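Side-chain contact in retinol dehydratase (PDB 1FMJ), which probably converts retinol to anhydroretinol, as a sulfotransferase-family enzyme that binds the nucleotide adenosine-3',5'-diphosphate: residues A[262-266]-A[267-271]. Residues are numbered along the deposited sequence; the frame is centred on the assembly and turned at random.
Sequences IADFL and GKKLS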
loop_
_atom_site.group_PDB
_atom_site.type_symbol
_atom_site.label_atom_id
_atom_site.label_comp_id
_atom_site.label_asym_id
_atom_site.label_seq_id
_atom_site.Cartn_x
_atom_site.Cartn_y
_atom_site.Cartn_z
ATOM N N ILE A 262 15.595 -3.552 11.191
ATOM C CA ILE A 262 14.455 -4.457 11.133
ATOM C C ILE A 262 14.725 -5.768 11.879
ATOM O O ILE A 262 13.820 -6.341 12.488
ATOM C CB ILE A 262 14.057 -4.759 9.672
ATOM C CG1 ILE A 262 13.589 -3.469 8.991
ATOM C CG2 ILE A 262 12.946 -5.814 9.636
ATOM C CD1 ILE A 262 13.411 -3.594 7.497
ATOM N N ALA A 263 15.971 -6.237 11.843
ATOM C CA ALA A 263 16.322 -7.473 12.535
ATOM C C ALA A 263 16.193 -7.285 14.044
ATOM O O ALA A 263 15.564 -8.091 14.720
ATOM C CB ALA A 263 17.744 -7.903 12.172
ATOM N N ASP A 264 16.783 -6.212 14.568
ATOM C CA ASP A 264 16.713 -5.938 16.001
ATOM C C ASP A 264 15.263 -5.822 16.444
ATOM O O ASP A 264 14.859 -6.418 17.441
ATOM C CB ASP A 264 17.444 -4.638 16.347
ATOM C CG ASP A 264 18.901 -4.670 15.966
ATOM O OD1 ASP A 264 19.541 -5.726 16.152
ATOM O OD2 ASP A 264 19.411 -3.634 15.492
ATOM N N PHE A 265 14.489 -5.043 15.696
ATOM C CA PHE A 265 13.075 -4.840 15.993
ATOM C C PHE A 265 12.342 -6.184 16.071
ATOM O O PHE A 265 11.462 -6.366 16.909
ATOM C CB PHE A 265 12.444 -3.949 14.911
ATOM C CG PHE A 265 10.964 -3.732 15.079
ATOM C CD1 PHE A 265 10.466 -3.004 16.157
ATOM C CD2 PHE A 265 10.069 -4.255 14.155
ATOM C CE1 PHE A 265 9.097 -2.802 16.308
ATOM C CE2 PHE A 265 8.699 -4.058 14.299
ATOM C CZ PHE A 265 8.212 -3.329 15.378
ATOM N N LEU A 266 12.720 -7.126 15.210
ATOM C CA LEU A 266 12.082 -8.438 15.194
ATOM C C LEU A 266 12.725 -9.435 16.150
ATOM O O LEU A 266 12.338 -10.608 16.189
ATOM C CB LEU A 266 12.089 -9.016 13.774
ATOM C CG LEU A 266 11.207 -8.266 12.773
ATOM C CD1 LEU A 266 11.316 -8.902 11.405
ATOM C CD2 LEU A 266 9.765 -8.282 13.258
ATOM N N GLY A 267 13.702 -8.963 16.920
ATOM C CA GLY A 267 14.382 -9.830 17.863
ATOM C C GLY A 267 15.170 -10.926 17.169
ATOM O O GLY A 267 15.287 -12.038 17.686
ATOM N N LYS A 268 15.715 -10.614 15.997
ATOM C CA LYS A 268 16.489 -11.584 15.230
ATOM C C LYS A 268 17.903 -11.068 14.960
ATOM O O LYS A 268 18.084 -9.913 14.575
ATOM C CB LYS A 268 15.791 -11.867 13.895
ATOM C CG LYS A 268 14.339 -12.326 14.019
ATOM C CD LYS A 268 14.234 -13.724 14.618
ATOM C CE LYS A 268 12.791 -14.200 14.659
ATOM N NZ LYS A 268 11.914 -13.257 15.417
ATOM N N LYS A 269 18.904 -11.917 15.163
ATOM C CA LYS A 269 20.281 -11.512 14.917
ATOM C C LYS A 269 20.777 -12.037 13.578
ATOM O O LYS A 269 20.518 -13.184 13.206
ATOM C CB LYS A 269 21.201 -11.986 16.049
ATOM C CG LYS A 269 21.112 -11.131 17.315
ATOM C CD LYS A 269 21.531 -9.683 17.040
ATOM C CE LYS A 269 21.316 -8.787 18.264
ATOM N NZ LYS A 269 21.762 -7.382 18.024
ATOM N N LEU A 270 21.490 -11.179 12.857
ATOM C CA LEU A 270 22.024 -11.520 11.544
ATOM C C LEU A 270 23.517 -11.236 11.489
ATOM O O LEU A 270 23.991 -10.274 12.084
ATOM C CB LEU A 270 21.332 -10.688 10.466
ATOM C CG LEU A 270 19.806 -10.682 10.418
ATOM C CD1 LEU A 270 19.340 -9.675 9.377
ATOM C CD2 LEU A 270 19.299 -12.073 10.090
ATOM N N SER A 271 24.255 -12.067 10.767
ATOM C CA SER A 271 25.685 -11.851 10.626
ATOM C C SER A 271 25.839 -10.846 9.494
ATOM O O SER A 271 24.903 -10.624 8.721
ATOM C CB SER A 271 26.400 -13.149 10.264
ATOM O OG SER A 271 26.171 -13.491 8.912
#
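A Schellman motif ends helix 255-265, and G267, with positive phi (65°), makes the turn that leaves it. Two backbone bonds reach back into the last turn, the 6→1 and 5→2 pair that defines the motif. K268 N meets A263 O at 2.8 Å. G267 N meets D264 O, also at 2.8 Å. The side chain of K268 then folds back over the helix end. Its chain bends at chi2 (-69°) and again at chi4, which brings NZ to L266 O at 2.8 Å, while CG lies against the same carbonyl. NZ also forms a salt bridge with E87 of helix 76-87. With an alanine here, L266 O would probably lose this side-chain donor and E87 this charged partner. Farther along, K269 reaches across to D264, where K269 NZ and D264 OD1 form a salt bridge at 3.3 Å, whose hydrogen bond is weak. CD1 of L270 packs on the methyl CB of A263 at 3.7 Å, and L270 also touches I275 and L278 of helix 272-281. S271 is the N-cap of that helix. The stretch is thus a Schellman C-cap followed by a short helix-to-helix connection, at the periphery of the sulfotransferase domain.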